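PDB 5HHA: PvdO, which probably acts in chromophore maturation in the periplasm, binds a calcium ion and may have the oxidase activity of formylglycine-generating enzymes. Local coordinates for residues A[37-42]-A[139-144]; A[133-138]-A[149-154]; A[159-164]-A[261-266]. All blocks are in the same frame, centred on the assembly; numbering follows the deposited sequence. Where two conformers were deposited one is given.

Contact 1 (A[37-42]-A[139-144])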
ATOM      1  N   LYS A  37      17.207  -2.755 -13.018  1.00 18.60           N
ATOM      2  CA  LYS A  37      17.367  -4.015 -12.294  1.00 17.66           C
ATOM      3  C   LYS A  37      16.938  -3.888 -10.826  1.00 17.08           C
ATOM      4  O   LYS A  37      16.384  -4.823 -10.262  1.00 22.09           O
ATOM      5  CB  LYS A  37      18.813  -4.527 -12.394  1.00 28.24           C
ATOM      6  CG  LYS A  37      19.212  -4.940 -13.814  1.00 33.03           C
ATOM      7  CD  LYS A  37      20.649  -5.445 -13.888  1.00 42.40           C
ATOM      8  CE  LYS A  37      21.014  -5.916 -15.295  1.00 43.43           C
ATOM      9  NZ  LYS A  37      21.076  -4.793 -16.288  1.00 43.33           N
ATOM     10  N   ASP A  38      17.233  -2.733 -10.247  1.00 20.37           N
ATOM     11  CA  ASP A  38      16.980  -2.409  -8.842  1.00 23.16           C
ATOM     12  C   ASP A  38      15.615  -1.798  -8.636  1.00 18.78           C
ATOM     13  O   ASP A  38      15.242  -1.496  -7.508  1.00 18.04           O
ATOM     14  CB  ASP A  38      18.008  -1.360  -8.372  1.00 24.80           C
ATOM     15  CG  ASP A  38      19.323  -1.969  -7.952  1.00 32.31           C
ATOM     16  OD1 ASP A  38      19.323  -3.087  -7.391  1.00 39.10           O
ATOM     17  OD2 ASP A  38      20.358  -1.308  -8.164  1.00 38.44           O
ATOM     18  N   CYS A  39      14.890  -1.567  -9.727  1.00 15.71           N
ATOM     19  CA  CYS A  39      13.621  -0.850  -9.682  1.00 13.90           C
ATOM     20  C   CYS A  39      12.480  -1.793  -9.340  1.00 12.66           C
ATOM     21  O   CYS A  39      12.553  -2.992  -9.658  1.00 13.18           O
ATOM     22  CB  CYS A  39      13.316  -0.232 -11.041  1.00 15.20           C
ATOM     23  SG  CYS A  39      14.408   1.128 -11.522  1.00 20.50           S
ATOM     24  N   PRO A  40      11.415  -1.255  -8.713  1.00 11.63           N
ATOM     25  CA  PRO A  40      10.294  -2.137  -8.369  1.00 12.34           C
ATOM     26  C   PRO A  40       9.597  -2.718  -9.589  1.00 10.68           C
ATOM     27  O   PRO A  40       9.498  -2.050 -10.609  1.00 12.44           O
ATOM     28  CB  PRO A  40       9.351  -1.214  -7.598  1.00 10.93           C
ATOM     29  CG  PRO A  40      10.194  -0.090  -7.100  1.00 14.12           C
ATOM     30  CD  PRO A  40      11.254   0.094  -8.153  1.00 12.95           C
ATOM     31  N   GLU A  41       9.118  -3.941  -9.478  1.00 10.63           N
ATOM     32  CA  GLU A  41       8.303  -4.534 -10.532  1.00 11.30           C
ATOM     33  C   GLU A  41       6.940  -3.858 -10.588  1.00 11.74           C
ATOM     34  O   GLU A  41       6.217  -3.814  -9.579  1.00 10.97           O
ATOM     35  CB  GLU A  41       8.151  -6.020 -10.289  1.00 11.39           C
ATOM     36  CG  GLU A  41       9.504  -6.752 -10.407  1.00 14.30           C
ATOM     37  CD  GLU A  41       9.454  -8.216 -10.030  1.00 19.77           C
ATOM     38  OE1 GLU A  41       8.366  -8.794  -9.911  1.00 16.51           O
ATOM     39  OE2 GLU A  41      10.531  -8.822  -9.839  1.00 19.83           O
ATOM     40  N   MET A  42       6.608  -3.318 -11.751  1.00 11.36           N
ATOM     41  CA  MET A  42       5.386  -2.562 -11.952  1.00 10.83           C
ATOM     42  C   MET A  42       4.378  -3.391 -12.736  1.00 11.60           C
ATOM     43  O   MET A  42       4.751  -4.206 -13.606  1.00 13.63           O
ATOM     44  CB  MET A  42       5.710  -1.308 -12.729  1.00 11.18           C
ATOM     45  CG  MET A  42       6.770  -0.461 -12.090  1.00 11.63           C
ATOM     46  SD  MET A  42       6.411   0.079 -10.411  1.00 10.81           S
ATOM     47  CE  MET A  42       5.037   1.224 -10.704  1.00 12.45           C
ATOM     48  N   ALA A 139      11.174  10.472  -6.290  1.00 11.97           N
ATOM     49  CA  ALA A 139      11.943  11.473  -7.044  1.00 13.68           C
ATOM     50  C   ALA A 139      13.252  10.895  -7.563  1.00 14.41           C
ATOM     51  O   ALA A 139      13.632  11.116  -8.728  1.00 15.16           O
ATOM     52  CB  ALA A 139      12.214  12.669  -6.198  1.00 14.76           C
ATOM     53  N   TRP A 140      13.937  10.122  -6.733  1.00 14.59           N
ATOM     54  CA  TRP A 140      15.150   9.468  -7.162  1.00 15.40           C
ATOM     55  C   TRP A 140      14.871   8.483  -8.309  1.00 15.52           C
ATOM     56  O   TRP A 140      15.593   8.451  -9.309  1.00 16.08           O
ATOM     57  CB  TRP A 140      15.778   8.754  -5.968  1.00 15.38           C
ATOM     58  CG  TRP A 140      16.943   7.925  -6.347  1.00 16.59           C
ATOM     59  CD1 TRP A 140      18.209   8.360  -6.635  1.00 16.29           C
ATOM     60  CD2 TRP A 140      16.961   6.509  -6.495  1.00 14.45           C
ATOM     61  NE1 TRP A 140      19.003   7.297  -6.947  1.00 18.98           N
ATOM     62  CE2 TRP A 140      18.262   6.147  -6.881  1.00 15.31           C
ATOM     63  CE3 TRP A 140      16.004   5.501  -6.333  1.00 15.02           C
ATOM     64  CZ2 TRP A 140      18.627   4.825  -7.095  1.00 16.78           C
ATOM     65  CZ3 TRP A 140      16.353   4.217  -6.550  1.00 15.83           C
ATOM     66  CH2 TRP A 140      17.662   3.871  -6.921  1.00 18.17           C
ATOM     67  N   LEU A 141      13.833   7.655  -8.179  1.00 15.01           N
ATOM     68  CA  LEU A 141      13.458   6.723  -9.240  1.00 15.37           C
ATOM     69  C   LEU A 141      13.133   7.444 -10.532  1.00 15.54           C
ATOM     70  O   LEU A 141      13.493   6.990 -11.621  1.00 15.28           O
ATOM     71  CB  LEU A 141      12.226   5.876  -8.860  1.00 18.69           C
ATOM     72  CG  LEU A 141      12.354   4.562  -8.086  1.00 19.11           C
ATOM     73  CD1 LEU A 141      11.004   3.847  -8.136  1.00 15.45           C
ATOM     74  CD2 LEU A 141      13.425   3.660  -8.655  1.00 19.71           C
ATOM     75  N   SER A 142      12.440   8.550 -10.404  1.00 11.97           N
ATOM     76  CA  SER A 142      12.050   9.318 -11.580  1.00 13.05           C
ATOM     77  C   SER A 142      13.295   9.838 -12.293  1.00 14.00           C
ATOM     78  O   SER A 142      13.411   9.752 -13.518  1.00 16.19           O
ATOM     79  CB  SER A 142      11.175  10.488 -11.186  1.00 11.99           C
ATOM     80  OG  SER A 142       9.932  10.049 -10.643  1.00 12.91           O
ATOM     81  N   LYS A 143      14.239  10.379 -11.534  1.00 13.26           N
ATOM     82  CA  LYS A 143      15.428  10.967 -12.152  1.00 15.03           C
ATOM     83  C   LYS A 143      16.265   9.884 -12.814  1.00 16.55           C
ATOM     84  O   LYS A 143      16.761  10.056 -13.928  1.00 16.12           O
ATOM     85  CB  LYS A 143      16.262  11.722 -11.115  1.00 16.82           C
ATOM     86  CG  LYS A 143      17.525  12.406 -11.710  1.00 18.08           C
ATOM     87  CD  LYS A 143      18.345  13.096 -10.613  1.00 22.84           C
ATOM     88  CE  LYS A 143      19.543  13.901 -11.156  1.00 19.39           C
ATOM     89  NZ  LYS A 143      19.109  14.936 -12.066  1.00 19.40           N
ATOM     90  N   LYS A 144      16.409   8.744 -12.156  1.00 14.43           N
ATOM     91  CA  LYS A 144      17.232   7.666 -12.664  0.60 18.34           C
ATOM     92  C   LYS A 144      16.676   7.095 -13.962  1.00 17.99           C
ATOM     93  O   LYS A 144      17.413   6.821 -14.905  1.00 19.31           O
ATOM     94  CB  LYS A 144      17.296   6.568 -11.608  0.60 18.44           C
ATOM     95  CG  LYS A 144      18.044   5.343 -12.038  0.60 19.99           C
ATOM     96  CD  LYS A 144      18.177   4.374 -10.872  0.60 17.43           C
ATOM     97  CE  LYS A 144      19.106   3.224 -11.210  0.60 22.67           C
ATOM     98  NZ  LYS A 144      20.441   3.714 -11.678  0.60 24.83           N
TER

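Contact 2 (A[133-138]-A[149-154])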
ATOM      1  N   ASP A 133       9.993  10.592   2.960  1.00 12.10           N
ATOM      2  CA  ASP A 133      10.976   9.634   2.497  1.00 12.34           C
ATOM      3  C   ASP A 133      10.476   8.935   1.235  1.00 10.68           C
ATOM      4  O   ASP A 133      11.245   8.667   0.313  1.00 12.26           O
ATOM      5  CB  ASP A 133      11.212   8.553   3.554  1.00 11.27           C
ATOM      6  CG  ASP A 133      12.002   9.032   4.749  1.00 14.22           C
ATOM      7  OD1 ASP A 133      12.868   9.918   4.600  1.00 17.13           O
ATOM      8  OD2 ASP A 133      11.776   8.473   5.843  1.00 13.44           O
ATOM      9  N   VAL A 134       9.188   8.585   1.220  1.00 11.54           N
ATOM     10  CA  VAL A 134       8.582   7.956   0.052  1.00 11.18           C
ATOM     11  C   VAL A 134       8.627   8.901  -1.139  1.00 10.57           C
ATOM     12  O   VAL A 134       8.976   8.498  -2.248  1.00 11.55           O
ATOM     13  CB  VAL A 134       7.126   7.502   0.342  1.00 11.59           C
ATOM     14  CG1 VAL A 134       6.474   6.991  -0.919  1.00 12.03           C
ATOM     15  CG2 VAL A 134       7.119   6.417   1.413  1.00 11.79           C
ATOM     16  N   LYS A 135       8.281  10.159  -0.920  1.00 11.07           N
ATOM     17  CA  LYS A 135       8.364  11.130  -2.004  1.00 11.25           C
ATOM     18  C   LYS A 135       9.795  11.227  -2.522  1.00 12.24           C
ATOM     19  O   LYS A 135      10.013  11.307  -3.743  1.00 12.99           O
ATOM     20  CB  LYS A 135       7.858  12.501  -1.545  1.00 13.31           C
ATOM     21  CG  LYS A 135       6.363  12.495  -1.205  1.00 15.08           C
ATOM     22  CD  LYS A 135       5.861  13.824  -0.685  1.00 21.42           C
ATOM     23  CE  LYS A 135       5.954  14.904  -1.746  1.00 32.17           C
ATOM     24  NZ  LYS A 135       4.931  14.706  -2.806  1.00 41.00           N
ATOM     25  N   ASN A 136      10.775  11.228  -1.620  1.00 12.03           N
ATOM     26  CA  ASN A 136      12.178  11.295  -2.041  1.00 11.55           C
ATOM     27  C   ASN A 136      12.604  10.092  -2.848  1.00 12.60           C
ATOM     28  O   ASN A 136      13.317  10.241  -3.852  1.00 13.48           O
ATOM     29  CB  ASN A 136      13.099  11.467  -0.844  1.00 13.66           C
ATOM     30  CG  ASN A 136      12.990  12.818  -0.206  1.00 16.64           C
ATOM     31  OD1 ASN A 136      12.503  13.765  -0.809  1.00 17.32           O
ATOM     32  ND2 ASN A 136      13.463  12.921   1.022  1.00 19.35           N
ATOM     33  N   TYR A 137      12.171   8.900  -2.447  1.00 12.83           N
ATOM     34  CA  TYR A 137      12.470   7.686  -3.179  1.00 13.29           C
ATOM     35  C   TYR A 137      11.882   7.794  -4.587  1.00 12.90           C
ATOM     36  O   TYR A 137      12.535   7.466  -5.566  1.00 13.89           O
ATOM     37  CB  TYR A 137      11.891   6.455  -2.450  1.00 10.49           C
ATOM     38  CG  TYR A 137      12.039   5.161  -3.223  1.00 12.48           C
ATOM     39  CD1 TYR A 137      13.255   4.497  -3.256  1.00 12.78           C
ATOM     40  CD2 TYR A 137      10.979   4.611  -3.943  1.00 11.54           C
ATOM     41  CE1 TYR A 137      13.415   3.341  -3.974  1.00 12.86           C
ATOM     42  CE2 TYR A 137      11.120   3.462  -4.659  1.00 12.61           C
ATOM     43  CZ  TYR A 137      12.339   2.829  -4.675  1.00 11.67           C
ATOM     44  OH  TYR A 137      12.435   1.688  -5.406  1.00 13.10           O
ATOM     45  N   ALA A 138      10.631   8.238  -4.689  1.00 12.77           N
ATOM     46  CA  ALA A 138       9.979   8.347  -6.001  1.00 12.90           C
ATOM     47  C   ALA A 138      10.682   9.396  -6.881  1.00 12.91           C
ATOM     48  O   ALA A 138      10.784   9.192  -8.098  1.00 14.15           O
ATOM     49  CB  ALA A 138       8.514   8.663  -5.840  1.00 12.10           C
ATOM     50  N   TYR A 149       7.549   8.664 -11.593  1.00 12.25           N
ATOM     51  CA  TYR A 149       7.139   7.897 -10.418  1.00 12.87           C
ATOM     52  C   TYR A 149       6.605   8.831  -9.342  1.00 11.07           C
ATOM     53  O   TYR A 149       6.989   9.988  -9.230  1.00 12.25           O
ATOM     54  CB  TYR A 149       8.303   7.075  -9.857  1.00 11.89           C
ATOM     55  CG  TYR A 149       8.589   5.820 -10.631  1.00 11.86           C
ATOM     56  CD1 TYR A 149       9.463   5.830 -11.727  1.00 13.83           C
ATOM     57  CD2 TYR A 149       8.005   4.607 -10.288  1.00 11.95           C
ATOM     58  CE1 TYR A 149       9.714   4.688 -12.444  1.00 14.77           C
ATOM     59  CE2 TYR A 149       8.264   3.449 -11.003  1.00 12.26           C
ATOM     60  CZ  TYR A 149       9.124   3.493 -12.078  1.00 13.15           C
ATOM     61  OH  TYR A 149       9.344   2.330 -12.758  1.00 16.27           O
ATOM     62  N   ARG A 150       5.690   8.317  -8.518  1.00 11.36           N
ATOM     63  CA  ARG A 150       5.024   9.114  -7.507  1.00 10.29           C
ATOM     64  C   ARG A 150       4.342   8.190  -6.497  1.00  9.62           C
ATOM     65  O   ARG A 150       4.247   7.000  -6.724  1.00  9.54           O
ATOM     66  CB  ARG A 150       3.975  10.026  -8.155  1.00 12.03           C
ATOM     67  CG  ARG A 150       2.961   9.261  -8.945  1.00 11.38           C
ATOM     68  CD  ARG A 150       1.783  10.140  -9.337  1.00 13.06           C
ATOM     69  NE  ARG A 150       0.903   9.482 -10.298  1.00 15.12           N
ATOM     70  CZ  ARG A 150      -0.041   8.599  -9.989  1.00 13.50           C
ATOM     71  NH1 ARG A 150      -0.280   8.274  -8.728  1.00 11.70           N
ATOM     72  NH2 ARG A 150      -0.792   8.071 -10.941  1.00 15.35           N
ATOM     73  N   MET A 151       3.818   8.774  -5.424  1.00 10.74           N
ATOM     74  CA  MET A 151       2.926   8.037  -4.521  1.00  9.50           C
ATOM     75  C   MET A 151       1.637   7.641  -5.225  1.00  8.89           C
ATOM     76  O   MET A 151       1.167   8.370  -6.118  1.00  9.94           O
ATOM     77  CB  MET A 151       2.550   8.917  -3.332  1.00 10.60           C
ATOM     78  CG  MET A 151       3.732   9.305  -2.468  1.00 12.70           C
ATOM     79  SD  MET A 151       3.232  10.241  -1.004  1.00 12.58           S
ATOM     80  CE  MET A 151       2.867   8.882   0.017  1.00 16.57           C
ATOM     81  N   LEU A 152       1.009   6.559  -4.758  1.00  8.71           N
ATOM     82  CA  LEU A 152      -0.375   6.266  -5.102  1.00  8.41           C
ATOM     83  C   LEU A 152      -1.306   7.248  -4.406  1.00  7.92           C
ATOM     84  O   LEU A 152      -1.038   7.722  -3.312  1.00  8.81           O
ATOM     85  CB  LEU A 152      -0.749   4.866  -4.609  1.00  8.97           C
ATOM     86  CG  LEU A 152      -0.343   3.726  -5.516  1.00  8.02           C
ATOM     87  CD1 LEU A 152       1.149   3.574  -5.578  1.00  9.50           C
ATOM     88  CD2 LEU A 152      -0.982   2.464  -5.022  1.00  9.62           C
ATOM     89  N   SER A 153      -2.440   7.525  -5.044  1.00  9.03           N
ATOM     90  CA  SER A 153      -3.556   8.131  -4.359  1.00  7.86           C
ATOM     91  C   SER A 153      -4.348   7.046  -3.621  1.00  7.20           C
ATOM     92  O   SER A 153      -4.256   5.855  -3.928  1.00  7.78           O
ATOM     93  CB  SER A 153      -4.474   8.892  -5.313  1.00 10.45           C
ATOM     94  OG  SER A 153      -5.204   7.972  -6.098  1.00  8.88           O
ATOM     95  N   GLU A 154      -5.152   7.477  -2.663  1.00  7.86           N
ATOM     96  CA  GLU A 154      -5.981   6.542  -1.901  1.00  8.38           C
ATOM     97  C   GLU A 154      -6.918   5.788  -2.833  1.00  7.76           C
ATOM     98  O   GLU A 154      -7.137   4.584  -2.693  1.00  8.15           O
ATOM     99  CB  GLU A 154      -6.764   7.273  -0.816  1.00  6.99           C
ATOM    100  CG  GLU A 154      -7.443   6.310   0.151  1.00  8.10           C
ATOM    101  CD  GLU A 154      -8.224   6.929   1.286  1.00  8.76           C
ATOM    102  OE1 GLU A 154      -8.408   8.158   1.316  1.00  9.41           O
ATOM    103  OE2 GLU A 154      -8.610   6.139   2.184  1.00  8.86           O
TER

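Contact 3 (A[159-164]-A[261-266])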
ATOM      1  N   TYR A 159      -8.586   0.854  -5.654  1.00  7.96           N
ATOM      2  CA  TYR A 159      -8.853   0.282  -6.980  1.00  8.42           C
ATOM      3  C   TYR A 159      -7.992  -0.953  -7.195  1.00  8.62           C
ATOM      4  O   TYR A 159      -8.441  -1.995  -7.645  1.00  8.04           O
ATOM      5  CB  TYR A 159      -8.537   1.324  -8.030  1.00  8.81           C
ATOM      6  CG  TYR A 159      -8.765   0.957  -9.478  1.00  8.76           C
ATOM      7  CD1 TYR A 159     -10.040   0.639  -9.941  1.00  9.91           C
ATOM      8  CD2 TYR A 159      -7.733   1.053 -10.411  1.00 10.66           C
ATOM      9  CE1 TYR A 159     -10.270   0.396 -11.291  1.00 11.45           C
ATOM     10  CE2 TYR A 159      -7.954   0.789 -11.759  1.00 10.81           C
ATOM     11  CZ  TYR A 159      -9.233   0.492 -12.180  1.00 11.52           C
ATOM     12  OH  TYR A 159      -9.540   0.263 -13.516  1.00 13.63           O
ATOM     13  N   GLY A 160      -6.714  -0.813  -6.887  1.00  7.79           N
ATOM     14  CA  GLY A 160      -5.736  -1.868  -7.076  1.00  8.56           C
ATOM     15  C   GLY A 160      -5.912  -3.029  -6.128  1.00  9.06           C
ATOM     16  O   GLY A 160      -5.625  -4.179  -6.481  1.00  9.50           O
ATOM     17  N   ALA A 161      -6.390  -2.755  -4.917  1.00  7.59           N
ATOM     18  CA  ALA A 161      -6.691  -3.797  -3.955  1.00  7.63           C
ATOM     19  C   ALA A 161      -7.895  -4.610  -4.405  1.00  7.84           C
ATOM     20  O   ALA A 161      -7.894  -5.832  -4.286  1.00  8.32           O
ATOM     21  CB  ALA A 161      -6.951  -3.202  -2.573  1.00  8.66           C
ATOM     22  N   ARG A 162      -8.937  -3.935  -4.879  1.00  8.64           N
ATOM     23  CA  ARG A 162     -10.177  -4.624  -5.206  1.00  8.12           C
ATOM     24  C   ARG A 162     -10.088  -5.449  -6.479  1.00  9.23           C
ATOM     25  O   ARG A 162     -10.681  -6.534  -6.572  1.00  9.95           O
ATOM     26  CB  ARG A 162     -11.316  -3.640  -5.371  1.00  8.22           C
ATOM     27  CG  ARG A 162     -11.755  -2.986  -4.078  1.00  8.37           C
ATOM     28  CD  ARG A 162     -12.971  -2.068  -4.306  1.00  8.41           C
ATOM     29  NE  ARG A 162     -13.482  -1.543  -3.040  1.00  8.04           N
ATOM     30  CZ  ARG A 162     -14.164  -2.274  -2.166  1.00  7.53           C
ATOM     31  NH1 ARG A 162     -14.498  -3.512  -2.440  1.00  8.80           N
ATOM     32  NH2 ARG A 162     -14.503  -1.759  -1.003  1.00  9.17           N
ATOM     33  N   ALA A 163      -9.392  -4.926  -7.491  1.00  8.99           N
ATOM     34  CA  ALA A 163      -9.275  -5.625  -8.779  1.00 10.62           C
ATOM     35  C   ALA A 163     -10.643  -6.073  -9.306  1.00 11.35           C
ATOM     36  O   ALA A 163     -10.797  -7.199  -9.807  1.00 12.08           O
ATOM     37  CB  ALA A 163      -8.318  -6.799  -8.670  1.00 11.79           C
ATOM     38  N   GLY A 164     -11.637  -5.196  -9.191  1.00 10.04           N
ATOM     39  CA  GLY A 164     -12.967  -5.465  -9.714  1.00 12.18           C
ATOM     40  C   GLY A 164     -13.950  -6.002  -8.690  1.00 11.82           C
ATOM     41  O   GLY A 164     -15.159  -6.071  -8.974  1.00 15.74           O
ATOM     42  N   SER A 261      -8.279  -5.792   7.165  1.00  7.27           N
ATOM     43  CA  SER A 261      -7.679  -6.081   5.877  1.00  8.18           C
ATOM     44  C   SER A 261      -8.622  -5.861   4.708  1.00  7.58           C
ATOM     45  O   SER A 261      -8.204  -5.953   3.544  1.00  8.41           O
ATOM     46  CB  SER A 261      -7.203  -7.532   5.834  1.00  8.36           C
ATOM     47  OG  SER A 261      -6.032  -7.710   6.618  1.00  8.49           O
ATOM     48  N   ARG A 262      -9.876  -5.534   5.003  1.00  7.29           N
ATOM     49  CA  ARG A 262     -10.887  -5.348   3.969  1.00  7.94           C
ATOM     50  C   ARG A 262     -10.441  -4.250   3.006  1.00  6.89           C
ATOM     51  O   ARG A 262      -9.815  -3.266   3.427  1.00  7.97           O
ATOM     52  CB  ARG A 262     -12.193  -4.924   4.638  1.00  7.36           C
ATOM     53  CG  ARG A 262     -12.731  -5.905   5.668  1.00  7.44           C
ATOM     54  CD  ARG A 262     -13.901  -5.355   6.499  1.00  7.48           C
ATOM     55  NE  ARG A 262     -13.484  -4.149   7.189  1.00  7.94           N
ATOM     56  CZ  ARG A 262     -13.765  -2.905   6.833  1.00  7.20           C
ATOM     57  NH1 ARG A 262     -14.684  -2.633   5.908  1.00  8.65           N
ATOM     58  NH2 ARG A 262     -13.206  -1.914   7.479  1.00  8.10           N
ATOM     59  N   SER A 263     -10.826  -4.370   1.739  1.00  7.01           N
ATOM     60  CA  SER A 263     -10.364  -3.438   0.719  1.00  7.50           C
ATOM     61  C   SER A 263     -10.697  -1.984   1.014  1.00  7.83           C
ATOM     62  O   SER A 263      -9.986  -1.080   0.548  1.00  8.06           O
ATOM     63  CB  SER A 263     -10.940  -3.820  -0.627  1.00  7.66           C
ATOM     64  OG  SER A 263     -10.402  -5.033  -1.104  1.00  8.41           O
ATOM     65  N   GLY A 264     -11.802  -1.723   1.710  1.00  7.74           N
ATOM     66  CA  GLY A 264     -12.222  -0.371   2.006  1.00  8.46           C
ATOM     67  C   GLY A 264     -11.757   0.216   3.319  1.00  7.56           C
ATOM     68  O   GLY A 264     -12.062   1.363   3.611  1.00  7.91           O
ATOM     69  N   ASN A 265     -11.011  -0.541   4.112  1.00  8.08           N
ATOM     70  CA  ASN A 265     -10.522  -0.034   5.393  1.00  7.80           C
ATOM     71  C   ASN A 265      -9.642   1.187   5.198  1.00  7.25           C
ATOM     72  O   ASN A 265      -8.787   1.180   4.300  1.00  7.64           O
ATOM     73  CB  ASN A 265      -9.745  -1.130   6.131  1.00  8.98           C
ATOM     74  CG  ASN A 265      -9.568  -0.824   7.640  1.00 10.30           C
ATOM     75  OD1 ASN A 265      -8.569  -0.288   8.073  1.00 14.64           O
ATOM     76  ND2 ASN A 265     -10.534  -1.199   8.405  1.00  9.75           N
ATOM     77  N   ARG A 266      -9.789   2.185   6.058  1.00  7.62           N
ATOM     78  CA  ARG A 266      -9.010   3.417   5.972  1.00  8.50           C
ATOM     79  C   ARG A 266      -8.268   3.626   7.277  1.00  7.65           C
ATOM     80  O   ARG A 266      -8.708   3.169   8.332  1.00  8.47           O
ATOM     81  CB  ARG A 266      -9.925   4.640   5.740  1.00  9.36           C
ATOM     82  CG  ARG A 266     -10.854   4.477   4.561  1.00  8.00           C
ATOM     83  CD  ARG A 266     -11.760   5.680   4.374  1.00  8.85           C
ATOM     84  NE  ARG A 266     -11.011   6.759   3.737  1.00  8.84           N
ATOM     85  CZ  ARG A 266     -11.402   8.033   3.698  1.00  9.61           C
ATOM     86  NH1 ARG A 266     -12.536   8.404   4.278  1.00 10.11           N
ATOM     87  NH2 ARG A 266     -10.665   8.932   3.064  1.00 10.18           N
TER

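Contact 1 (A[37-42]-A[139-144])
Leu141, on helix 131-145, reaches out to the loop that leads from strand 32-33 into strand 42-52 and meets Cys39 and Pro40 there with its two branches. The methyl CD1 takes the proline: Leu141 CD1 stands 3.8 Å from Pro40 CD and 4.2 Å from Pro40 CG, a methyl against the ring methylenes. The other methyl takes the sulfur, Leu141 CD2 lying 3.9 Å from Cys39 SG. That sulfur sits beside its own backbone N and anti to the carbonyl carbon (chi1 -69°), and it is joined to Cys36 in a disulfide, which restricts the loop just where the leucine touches it. A forked leucine suits this place because one side chain can serve two neighbouring loop residues, while proline offers a rigid apolar surface. Pro40 also packs on Tyr137, one turn back along the same helix as Leu141, and on Glu88 of helix 86-96.

The solvent side is much looser. Asp38 and Lys144 are exposed and carry opposite charges, yet Asp38 OD2 and Lys144 NZ lie 6.1 Å apart, and the lysine was modelled in two conformers; any attraction is probably long-range and weak. Trp140 turns instead toward helix 86-96, where its indole meets the ring of Tyr92 edge-to-face.

With sulfur, ring methylenes and methyls at van der Waals distance, the buried centre is held by dispersion and exclusion of water, and the disulfide probably lessens the entropy cost of keeping the loop there.

Contact 2 (A[133-138]-A[149-154])
Helix 131-145 and strand 149-150 follow each other in the chain as a helix-turn-strand unit, and Val134, Lys135 and Ala138 of the helix pack against Tyr149, Arg150 and Met151. Ala138 marks the closest pass of the two backbones: its CB is 3.9 Å from Arg150 CA, and its carbonyl O lies 3.7 Å from Tyr149 CB. The smallest side chain thus stands where helix and strand come nearest, and alanine's one methyl reaches the strand backbone there.

One turn earlier on the helix, Val134 and Lys135 meet Met151. Its CG lies 3.9 Å from Val134 CG1, the two side chains crossing at about a right angle. The extended chi2 (-176°) places the sulfur across the lysine stem, again at about a right angle, with Met151 SD 3.9 Å from Lys135 CG. The bend at chi3 (85°) then turns the terminal methyl, and Met151 CE lies 4.2 Å from Val134 CG1. A flexible methionine can follow the valine and the aliphatic stem of the lysine together.

In the fold, this strand belongs to the mixed sheet of the sulfatase-modifying-factor domain: it pairs antiparallel with strand 278-285 through Arg150 and Ala283, and Val134 and Met151 both also rest on Trp220 of strand 218-221. The CB of Arg150 points away from the helix, and its charge is used elsewhere. Its NE pairs with Glu285, and NH1 both pairs with Glu156 and donates to Met151 O at 3.0 Å (N-H...O angle 145°), with the carbonyl oxygen close to the guanidinium plane. Tyr149 likewise carries its hydroxyl off to Asp35.

Contact 3 (A[159-164]-A[261-266])
Arg162 and Ser263 make the main touch between the last turn of helix 154-162 and a type I beta turn, Arg262 to Asn265, in the loop before strand 266-269 of the formylglycine-generating-enzyme-like domain. Ser263 CB makes most of the contact. It lies 3.6 Å from Arg162 CG and also sits over the centre of one face of the arginine guanidinium, 3.9 Å above its plane. The side chain runs extended from CG to NE and then turns about the CD-NE bond (chi4 -74°), presenting that face to the serine. Ala161 adds a lesser touch, its CB 4.2 Å from Ser263 OG. Next along the turn, Gly264 N is 3.8 Å from Arg162 NH2; glycine has no side chain to obstruct the bulky cationic group, and small serine lets it lie close.

In the second shell the guanidinium is fixed by Glu158, one turn back on the helix, which forms a salt bridge with NE, and by the carbonyl of Gly167, which accepts from NH1. These partners probably offset the cost of burying the charge. The turn is tied to the same neighbourhood by a backbone hydrogen bond between Ser263 and Pro168, while Ser261 touches Thr187, a calcium ligand. Arg262 swings its charge away to Glu65 and Glu58. The turn closes on itself through Asn265 N, which donates to Arg262 O at 3.1 Å.

In the fold
Contacts 1 and 3 are buried at every touching residue, whereas contact 2 has an exposed lysine at its margin. Contact 1 nevertheless lies farther out, its centre about 17 Å from that of the chain, against 11 and 10 Å for contacts 2 and 3. Contacts 1 and 2 share helix 131-145 and meet directly: Leu141 CD1 packs on the Tyr149 ring, and Ser142 OG probably hydrogen-bonds Tyr149 N. Contact 3 is on the opposite side of the chain's centre, linked to contact 2 by the Glu154-Arg266 salt bridge. Contacts 1 and 2 rest on apolar packing, whereas contact 3 sets a buried arginine against a tight turn and gives its guanidinium a glutamate and a carbonyl as partners.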